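NAD-dependent protein deacylase 2 (Archaeoglobus fulgidus, PDB 4TWJ) removes acyl groups from lysine side chains of proteins at the expense of NAD, releasing nicotinamide, and so deacetylates the chromatin protein Alba. Local coordinates at residues A199-L202 and P203-K207; T173-E176 and A177-A181; A62-E65 and F66-E69. All blocks are in the same frame, centred on the assembly; numbering follows the deposited sequence.

Contact 1: residues A199-L202 and P203-K207; sequences AAEL and PYIAK
E201 and I205 meet one helical turn apart, where the chain leaves a loop and enters helix 201-208. I205 N donates to E201 O at 3.0 Å, and one residue on A206 N donates to L202 O at 3.0 Å with an N-H...O angle of 163°. P203 follows L202 in the chain. Proline suits the first turn of a helix, where a backbone nitrogen need not donate an i to i-4 bond, and its ring holds phi at a helical value. This is the tight side: the peptide link holds P203 CD 3.4 Å from L202 CB, and the same P203 CD lies 3.3 Å from A200 O. The side chains turned inward are apolar and buried. L202 leans on A177 and I178 of helix 171-182, and P203 and A206 rest on F187 and M213 of the neighbouring strands, where a short alanine lets helix and sheet come close. I205 bridges from E201 to A181 and K182.

The side of E201 and Y204, both partly exposed, is looser. E201 keeps CG anti to its own nitrogen (chi1 -171°), and this swings E201 CG toward the next turn, where it stops 3.8 Å from I205 CD1; the two side chains run at about a right angle. Glutamate fits because its aliphatic part covers the isoleucine while the residue as a whole is partly exposed. Y204 brings its ring edge near E201 O, and Y204 CD2 comes within 3.3 Å of A200 O; beyond the contact the tyrosine packs on the backbone of the bound peptide. Helix 201-208, which opens here between strands 186-190 and 212-217, is the crossover helix of a beta-alpha-beta unit, right-handed as is usual in Rossmann folds.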
ATOM      1  N   ALA A 199      -9.478  -2.384   4.137  1.00 10.71           N
ATOM      2  CA  ALA A 199      -8.807  -2.177   2.850  1.00 10.62           C
ATOM      3  C   ALA A 199      -9.313  -3.125   1.756  1.00 10.73           C
ATOM      4  O   ALA A 199      -9.603  -2.694   0.634  1.00 10.40           O
ATOM      5  CB  ALA A 199      -7.297  -2.315   3.004  1.00 10.71           C
ATOM      6  N   ALA A 200      -9.448  -4.402   2.104  1.00 11.04           N
ATOM      7  CA  ALA A 200      -9.846  -5.437   1.151  1.00 11.33           C
ATOM      8  C   ALA A 200     -11.256  -5.243   0.579  1.00 11.65           C
ATOM      9  O   ALA A 200     -11.579  -5.839  -0.443  1.00 12.17           O
ATOM     10  CB  ALA A 200      -9.727  -6.821   1.784  1.00 11.44           C
ATOM     11  N   GLU A 201     -12.086  -4.426   1.227  1.00 11.74           N
ATOM     12  CA  GLU A 201     -13.421  -4.105   0.699  1.00 11.94           C
ATOM     13  C   GLU A 201     -13.338  -3.338  -0.624  1.00 11.56           C
ATOM     14  O   GLU A 201     -14.227  -3.438  -1.471  1.00 11.67           O
ATOM     15  CB  GLU A 201     -14.221  -3.280   1.719  1.00 12.61           C
ATOM     16  CG  GLU A 201     -15.692  -3.067   1.371  1.00 13.38           C
ATOM     17  CD  GLU A 201     -16.489  -4.353   1.324  1.00 14.02           C
ATOM     18  OE1 GLU A 201     -16.174  -5.285   2.090  1.00 14.83           O
ATOM     19  OE2 GLU A 201     -17.446  -4.439   0.518  1.00 15.04           O
ATOM     20  N   LEU A 202     -12.269  -2.568  -0.801  1.00 11.15           N
ATOM     21  CA  LEU A 202     -12.185  -1.636  -1.922  1.00 10.98           C
ATOM     22  C   LEU A 202     -12.261  -2.286  -3.316  1.00 10.86           C
ATOM     23  O   LEU A 202     -12.987  -1.785  -4.175  1.00 10.65           O
ATOM     24  CB  LEU A 202     -10.949  -0.735  -1.774  1.00 10.91           C
ATOM     25  CG  LEU A 202     -11.086   0.233  -0.591  1.00 11.06           C
ATOM     26  CD1 LEU A 202      -9.735   0.801  -0.194  1.00 11.14           C
ATOM     27  CD2 LEU A 202     -12.070   1.349  -0.898  1.00 11.08           C
ATOM     28  N   PRO A 203     -11.530  -3.396  -3.552  1.00 10.91           N
ATOM     29  CA  PRO A 203     -11.713  -4.053  -4.852  1.00 10.97           C
ATOM     30  C   PRO A 203     -13.135  -4.571  -5.095  1.00 11.00           C
ATOM     31  O   PRO A 203     -13.597  -4.562  -6.231  1.00 11.13           O
ATOM     32  CB  PRO A 203     -10.706  -5.218  -4.829  1.00 10.94           C
ATOM     33  CG  PRO A 203     -10.115  -5.236  -3.456  1.00 10.97           C
ATOM     34  CD  PRO A 203     -10.341  -3.893  -2.847  1.00 10.86           C
ATOM     35  N   TYR A 204     -13.819  -5.008  -4.040  1.00 11.11           N
ATOM     36  CA  TYR A 204     -15.212  -5.441  -4.182  1.00 11.37           C
ATOM     37  C   TYR A 204     -16.135  -4.274  -4.525  1.00 11.23           C
ATOM     38  O   TYR A 204     -17.073  -4.427  -5.301  1.00 11.56           O
ATOM     39  CB  TYR A 204     -15.697  -6.138  -2.917  1.00 11.72           C
ATOM     40  CG  TYR A 204     -14.998  -7.445  -2.655  1.00 12.24           C
ATOM     41  CD1 TYR A 204     -15.275  -8.573  -3.424  1.00 12.58           C
ATOM     42  CD2 TYR A 204     -14.066  -7.563  -1.634  1.00 12.59           C
ATOM     43  CE1 TYR A 204     -14.637  -9.779  -3.180  1.00 12.80           C
ATOM     44  CE2 TYR A 204     -13.419  -8.759  -1.388  1.00 13.03           C
ATOM     45  CZ  TYR A 204     -13.709  -9.864  -2.158  1.00 13.19           C
ATOM     46  OH  TYR A 204     -13.065 -11.057  -1.903  1.00 13.93           O
ATOM     47  N   ILE A 205     -15.868  -3.113  -3.938  1.00 11.23           N
ATOM     48  CA  ILE A 205     -16.618  -1.903  -4.270  1.00 11.36           C
ATOM     49  C   ILE A 205     -16.429  -1.537  -5.745  1.00 11.50           C
ATOM     50  O   ILE A 205     -17.396  -1.214  -6.440  1.00 11.43           O
ATOM     51  CB  ILE A 205     -16.209  -0.723  -3.361  1.00 11.46           C
ATOM     52  CG1 ILE A 205     -16.707  -0.968  -1.931  1.00 11.59           C
ATOM     53  CG2 ILE A 205     -16.746   0.593  -3.901  1.00 11.55           C
ATOM     54  CD1 ILE A 205     -16.117  -0.030  -0.897  1.00 11.74           C
ATOM     55  N   ALA A 206     -15.187  -1.586  -6.220  1.00 11.80           N
ATOM     56  CA  ALA A 206     -14.898  -1.285  -7.627  1.00 12.12           C
ATOM     57  C   ALA A 206     -15.575  -2.292  -8.561  1.00 12.75           C
ATOM     58  O   ALA A 206     -16.131  -1.916  -9.595  1.00 12.86           O
ATOM     59  CB  ALA A 206     -13.394  -1.261  -7.867  1.00 12.02           C
ATOM     60  N   LYS A 207     -15.538  -3.564  -8.174  1.00 13.72           N
ATOM     61  CA  LYS A 207     -16.188  -4.637  -8.936  1.00 14.79           C
ATOM     62  C   LYS A 207     -17.697  -4.394  -9.047  1.00 15.16           C
ATOM     63  O   LYS A 207     -18.265  -4.464 -10.142  1.00 14.96           O
ATOM     64  CB  LYS A 207     -15.904  -5.989  -8.271  1.00 15.20           C
ATOM     65  CG  LYS A 207     -16.616  -7.187  -8.882  1.00 16.17           C
ATOM     66  CD  LYS A 207     -15.973  -7.653 -10.166  1.00 16.75           C
ATOM     67  CE  LYS A 207     -16.541  -9.006 -10.577  1.00 17.30           C
ATOM     68  NZ  LYS A 207     -15.883  -9.522 -11.797  1.00 17.58           N
TER

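Contact 2: residues T173-E176 and A177-A181; sequences TLFE and AIEEA
F175 and E179 lie one turn apart on helix 171-182, joined first by the backbone bond from E179 N to F175 O (2.9 Å). From there the glutamate can be followed outward. E179 CB touches both F175 O and E176 O, each at 3.6 Å. With chi1 at -70°, E179 CG stands beside its own nitrogen and is turned back over the preceding turn, 3.3 Å from F175 O. E179 CG also lies over one face of the F175 ring, a CH-pi contact that brings it 3.6 Å from F175 CZ. E179 CD follows at 4.0 Å from F175 CZ, and E179 OE2 ends 3.9 Å from F175 CE2. A long, flexible acid suits this place: its CG methylene covers part of the ring, toward its rim, and the carboxylate lies nearly parallel to it, the planes 17° apart.

The inward face carries small and branched residues. L174 CG meets I178 CD1 at 4.0 Å, and A177, with just a methyl group, fits against L202 and the strand residues I98 and L115. E180 OE1 is hydrogen-bonded to H17 NE2. The whole is an amphipathic helix with N-H(i+4) to O(i) hydrogen bonds, flanking the parallel sheet of a Rossmann-like fold.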
ATOM      1  N   THR A 173      -9.088   9.780   4.396  1.00 14.73           N
ATOM      2  CA  THR A 173      -8.370   8.932   3.445  1.00 14.27           C
ATOM      3  C   THR A 173      -9.243   7.762   3.002  1.00 13.83           C
ATOM      4  O   THR A 173      -9.305   7.448   1.814  1.00 13.30           O
ATOM      5  CB  THR A 173      -7.054   8.409   4.053  1.00 14.60           C
ATOM      6  OG1 THR A 173      -6.230   9.525   4.417  1.00 15.16           O
ATOM      7  CG2 THR A 173      -6.297   7.533   3.067  1.00 14.51           C
ATOM      8  N   LEU A 174      -9.929   7.133   3.951  1.00 13.31           N
ATOM      9  CA  LEU A 174     -10.796   6.003   3.620  1.00 13.33           C
ATOM     10  C   LEU A 174     -11.945   6.445   2.713  1.00 13.31           C
ATOM     11  O   LEU A 174     -12.246   5.767   1.736  1.00 13.17           O
ATOM     12  CB  LEU A 174     -11.342   5.332   4.884  1.00 13.39           C
ATOM     13  CG  LEU A 174     -12.179   4.069   4.645  1.00 13.58           C
ATOM     14  CD1 LEU A 174     -11.431   3.044   3.801  1.00 13.64           C
ATOM     15  CD2 LEU A 174     -12.607   3.470   5.974  1.00 13.68           C
ATOM     16  N   PHE A 175     -12.574   7.579   3.031  1.00 13.51           N
ATOM     17  CA  PHE A 175     -13.637   8.136   2.178  1.00 13.86           C
ATOM     18  C   PHE A 175     -13.141   8.341   0.753  1.00 13.72           C
ATOM     19  O   PHE A 175     -13.799   7.934  -0.204  1.00 13.55           O
ATOM     20  CB  PHE A 175     -14.156   9.473   2.737  1.00 14.17           C
ATOM     21  CG  PHE A 175     -15.136  10.182   1.828  1.00 14.69           C
ATOM     22  CD1 PHE A 175     -14.726  11.241   1.023  1.00 14.87           C
ATOM     23  CD2 PHE A 175     -16.466   9.790   1.780  1.00 15.21           C
ATOM     24  CE1 PHE A 175     -15.624  11.891   0.189  1.00 15.11           C
ATOM     25  CE2 PHE A 175     -17.371  10.436   0.949  1.00 15.26           C
ATOM     26  CZ  PHE A 175     -16.949  11.488   0.152  1.00 15.29           C
ATOM     27  N   GLU A 176     -11.974   8.962   0.607  1.00 13.82           N
ATOM     28  CA  GLU A 176     -11.429   9.229  -0.723  1.00 14.12           C
ATOM     29  C   GLU A 176     -11.182   7.925  -1.475  1.00 13.16           C
ATOM     30  O   GLU A 176     -11.454   7.836  -2.669  1.00 12.79           O
ATOM     31  CB  GLU A 176     -10.134  10.046  -0.643  1.00 15.33           C
ATOM     32  CG  GLU A 176     -10.339  11.489  -0.206  1.00 16.75           C
ATOM     33  CD  GLU A 176     -11.181  12.297  -1.178  1.00 18.00           C
ATOM     34  OE1 GLU A 176     -12.007  13.111  -0.710  1.00 20.31           O
ATOM     35  OE2 GLU A 176     -11.022  12.124  -2.403  1.00 19.54           O
ATOM     36  N   ALA A 177     -10.671   6.921  -0.770  1.00 12.48           N
ATOM     37  CA  ALA A 177     -10.381   5.622  -1.378  1.00 11.94           C
ATOM     38  C   ALA A 177     -11.665   4.930  -1.831  1.00 11.85           C
ATOM     39  O   ALA A 177     -11.705   4.336  -2.910  1.00 11.54           O
ATOM     40  CB  ALA A 177      -9.609   4.739  -0.411  1.00 11.93           C
ATOM     41  N   ILE A 178     -12.703   5.001  -1.002  1.00 11.84           N
ATOM     42  CA  ILE A 178     -14.023   4.472  -1.373  1.00 11.95           C
ATOM     43  C   ILE A 178     -14.562   5.177  -2.619  1.00 12.23           C
ATOM     44  O   ILE A 178     -15.063   4.530  -3.543  1.00 12.25           O
ATOM     45  CB  ILE A 178     -15.033   4.607  -0.212  1.00 12.06           C
ATOM     46  CG1 ILE A 178     -14.668   3.633   0.909  1.00 12.19           C
ATOM     47  CG2 ILE A 178     -16.460   4.343  -0.690  1.00 12.08           C
ATOM     48  CD1 ILE A 178     -15.345   3.928   2.230  1.00 12.38           C
ATOM     49  N   GLU A 179     -14.455   6.502  -2.644  1.00 12.61           N
ATOM     50  CA  GLU A 179     -14.903   7.278  -3.801  1.00 12.93           C
ATOM     51  C   GLU A 179     -14.138   6.925  -5.076  1.00 12.74           C
ATOM     52  O   GLU A 179     -14.730   6.851  -6.157  1.00 13.03           O
ATOM     53  CB  GLU A 179     -14.803   8.774  -3.509  1.00 13.45           C
ATOM     54  CG  GLU A 179     -15.817   9.240  -2.483  1.00 13.86           C
ATOM     55  CD  GLU A 179     -17.235   9.010  -2.952  1.00 14.55           C
ATOM     56  OE1 GLU A 179     -17.587   9.548  -4.019  1.00 15.29           O
ATOM     57  OE2 GLU A 179     -17.984   8.285  -2.267  1.00 16.07           O
ATOM     58  N   GLU A 180     -12.832   6.700  -4.948  1.00 12.61           N
ATOM     59  CA  GLU A 180     -12.032   6.231  -6.078  1.00 12.64           C
ATOM     60  C   GLU A 180     -12.524   4.872  -6.574  1.00 12.41           C
ATOM     61  O   GLU A 180     -12.722   4.684  -7.774  1.00 12.09           O
ATOM     62  CB  GLU A 180     -10.549   6.156  -5.703  1.00 13.03           C
ATOM     63  CG  GLU A 180      -9.873   7.516  -5.609  1.00 13.44           C
ATOM     64  CD  GLU A 180      -9.884   8.269  -6.926  1.00 13.93           C
ATOM     65  OE1 GLU A 180      -9.632   7.650  -7.976  1.00 13.85           O
ATOM     66  OE2 GLU A 180     -10.156   9.484  -6.911  1.00 15.19           O
ATOM     67  N   ALA A 181     -12.740   3.936  -5.653  1.00 12.16           N
ATOM     68  CA  ALA A 181     -13.223   2.602  -6.018  1.00 12.20           C
ATOM     69  C   ALA A 181     -14.596   2.655  -6.691  1.00 12.50           C
ATOM     70  O   ALA A 181     -14.836   1.947  -7.666  1.00 12.14           O
ATOM     71  CB  ALA A 181     -13.271   1.698  -4.797  1.00 12.20           C
TER

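Contact 3: residues A62-E65 and F66-E69; sequences AFWE and FSME
Helix 60-73 of this sirtuin lies beside the acylated lysine of the bound peptide: F63, F66 and S67 all pack on a modified side chain of that peptide, consistent with a role in accommodating a long acyl chain. Along the helix, F63 and S67 hold the contact together. F63 O accepts two bonds, from S67 N and from S67 OG, each 2.9 Å, arriving from opposite faces of the carbonyl plane; the hydroxyl stands 36° out of that plane. Serine can do this because chi1 of -63° sets OG beside its own nitrogen and turns it back toward the preceding turn, so that a buried hydroxyl has an acceptor within its own helix. S67 OG also lies over one face of the F63 ring, 3.6 Å above its plane and displaced toward the rim.

Aromatic residues suit the buried positions 63 and 64 because the flat faces of F63 and W64 can pack closely: F63 CE2 sits over the centre of one face of the W64 ring, and P160 packs against both residues. The indole is held from beyond the helix by a bond from W64 NE1 to V158 O. F66, partly exposed and turned to the peptide's modified side chain, has its N bonded to A62 O and its ring edge near F63 O.

On another side of the helix, M68, extended beyond CG, and E65, bent at chi2 (-71°), meet aslant, the flexible thioether crossing a carboxylate that has a weak, long ion pair with R61; M68 also packs on F142. Their nearest side-chain approach, M68 SD to E65 OE2, is 3.8 Å.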
ATOM      1  N   ALA A  62       8.603  -4.160  21.690  1.00 14.05           N
ATOM      2  CA  ALA A  62       8.431  -5.285  20.766  1.00 14.13           C
ATOM      3  C   ALA A  62       8.057  -4.818  19.356  1.00 13.89           C
ATOM      4  O   ALA A  62       8.588  -5.321  18.370  1.00 13.96           O
ATOM      5  CB  ALA A  62       7.393  -6.266  21.295  1.00 14.48           C
ATOM      6  N   PHE A  63       7.150  -3.849  19.261  1.00 13.57           N
ATOM      7  CA  PHE A  63       6.803  -3.272  17.968  1.00 13.43           C
ATOM      8  C   PHE A  63       8.038  -2.699  17.274  1.00 13.12           C
ATOM      9  O   PHE A  63       8.254  -2.922  16.084  1.00 13.03           O
ATOM     10  CB  PHE A  63       5.746  -2.172  18.120  1.00 13.71           C
ATOM     11  CG  PHE A  63       5.576  -1.333  16.890  1.00 14.03           C
ATOM     12  CD1 PHE A  63       4.777  -1.767  15.842  1.00 14.33           C
ATOM     13  CD2 PHE A  63       6.237  -0.117  16.766  1.00 14.37           C
ATOM     14  CE1 PHE A  63       4.631  -1.004  14.701  1.00 14.42           C
ATOM     15  CE2 PHE A  63       6.098   0.649  15.623  1.00 14.66           C
ATOM     16  CZ  PHE A  63       5.293   0.206  14.589  1.00 14.71           C
ATOM     17  N   TRP A  64       8.843  -1.952  18.020  1.00 12.95           N
ATOM     18  CA  TRP A  64      10.017  -1.316  17.431  1.00 12.94           C
ATOM     19  C   TRP A  64      11.111  -2.321  17.047  1.00 13.48           C
ATOM     20  O   TRP A  64      11.739  -2.175  16.000  1.00 13.70           O
ATOM     21  CB  TRP A  64      10.551  -0.219  18.356  1.00 12.60           C
ATOM     22  CG  TRP A  64       9.711   1.023  18.290  1.00 12.20           C
ATOM     23  CD1 TRP A  64       8.983   1.589  19.298  1.00 12.02           C
ATOM     24  CD2 TRP A  64       9.497   1.835  17.135  1.00 12.13           C
ATOM     25  NE1 TRP A  64       8.342   2.720  18.841  1.00 11.91           N
ATOM     26  CE2 TRP A  64       8.642   2.890  17.514  1.00 12.01           C
ATOM     27  CE3 TRP A  64       9.960   1.780  15.816  1.00 12.25           C
ATOM     28  CZ2 TRP A  64       8.231   3.876  16.619  1.00 12.16           C
ATOM     29  CZ3 TRP A  64       9.562   2.758  14.932  1.00 12.25           C
ATOM     30  CH2 TRP A  64       8.703   3.797  15.337  1.00 12.25           C
ATOM     31  N   GLU A  65      11.329  -3.336  17.877  1.00 14.35           N
ATOM     32  CA  GLU A  65      12.298  -4.388  17.549  1.00 15.03           C
ATOM     33  C   GLU A  65      11.840  -5.185  16.322  1.00 15.46           C
ATOM     34  O   GLU A  65      12.648  -5.546  15.472  1.00 15.29           O
ATOM     35  CB  GLU A  65      12.518  -5.324  18.745  1.00 15.70           C
ATOM     36  CG  GLU A  65      13.162  -4.658  19.957  1.00 16.20           C
ATOM     37  CD  GLU A  65      14.627  -4.310  19.760  1.00 16.99           C
ATOM     38  OE1 GLU A  65      15.151  -3.481  20.541  1.00 17.31           O
ATOM     39  OE2 GLU A  65      15.263  -4.863  18.839  1.00 18.05           O
ATOM     40  N   PHE A  66      10.538  -5.438  16.228  1.00 16.18           N
ATOM     41  CA  PHE A  66       9.967  -6.088  15.050  1.00 17.04           C
ATOM     42  C   PHE A  66      10.183  -5.231  13.800  1.00 17.03           C
ATOM     43  O   PHE A  66      10.570  -5.744  12.753  1.00 17.48           O
ATOM     44  CB  PHE A  66       8.477  -6.364  15.260  1.00 17.59           C
ATOM     45  CG  PHE A  66       7.774  -6.875  14.035  1.00 18.64           C
ATOM     46  CD1 PHE A  66       8.043  -8.147  13.545  1.00 19.47           C
ATOM     47  CD2 PHE A  66       6.843  -6.085  13.370  1.00 19.54           C
ATOM     48  CE1 PHE A  66       7.395  -8.623  12.415  1.00 20.10           C
ATOM     49  CE2 PHE A  66       6.190  -6.555  12.240  1.00 19.99           C
ATOM     50  CZ  PHE A  66       6.469  -7.826  11.761  1.00 20.01           C
ATOM     51  N   SER A  67       9.960  -3.925  13.927  1.00 17.12           N
ATOM     52  CA  SER A  67      10.142  -2.998  12.810  1.00 17.46           C
ATOM     53  C   SER A  67      11.596  -2.946  12.338  1.00 17.92           C
ATOM     54  O   SER A  67      11.859  -2.795  11.142  1.00 18.03           O
ATOM     55  CB  SER A  67       9.663  -1.592  13.192  1.00 17.52           C
ATOM     56  OG  SER A  67       8.274  -1.580  13.472  1.00 17.83           O
ATOM     57  N   MET A  68      12.533  -3.068  13.275  1.00 18.33           N
ATOM     58  CA  MET A  68      13.959  -3.097  12.939  1.00 19.38           C
ATOM     59  C   MET A  68      14.313  -4.338  12.128  1.00 21.53           C
ATOM     60  O   MET A  68      15.135  -4.270  11.214  1.00 22.29           O
ATOM     61  CB  MET A  68      14.813  -3.065  14.206  1.00 18.84           C
ATOM     62  CG  MET A  68      14.811  -1.721  14.903  1.00 18.43           C
ATOM     63  SD  MET A  68      15.498  -1.820  16.560  1.00 18.03           S
ATOM     64  CE  MET A  68      15.362  -0.100  17.045  1.00 17.97           C
ATOM     65  N   GLU A  69      13.698  -5.467  12.472  1.00 23.64           N
ATOM     66  CA  GLU A  69      13.889  -6.707  11.720  1.00 26.23           C
ATOM     67  C   GLU A  69      13.248  -6.610  10.338  1.00 27.23           C
ATOM     68  O   GLU A  69      13.837  -7.039   9.345  1.00 27.93           O
ATOM     69  CB  GLU A  69      13.300  -7.899  12.478  1.00 27.41           C
ATOM     70  CG  GLU A  69      14.040  -8.239  13.762  1.00 28.97           C
ATOM     71  CD  GLU A  69      13.396  -9.368  14.549  1.00 30.77           C
ATOM     72  OE1 GLU A  69      14.120 -10.040  15.313  1.00 32.84           O
ATOM     73  OE2 GLU A  69      12.169  -9.586  14.417  1.00 32.59           O
TER

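Contacts 1 and 2 belong together. Their centres are 10 Å apart and helices 201-208 and 171-182 pack directly: L202 CD2 lies 3.6 Å from A177 O, and A206 CB lies 3.5 Å from A181 O. Contact 3 is across the chain's centre, its centre 30 Å from each of the others and its nearest atoms about 17 Å from contact 1 and 18 Å from contact 2. The bound peptide touches all three: Y204 and L174 pack on its backbone, while F63, F66 and S67 meet a modified side chain. A199 is about 4 Å, side chain to side chain, from H118, the predicted proton acceptor, and from Q100 of the NAD site.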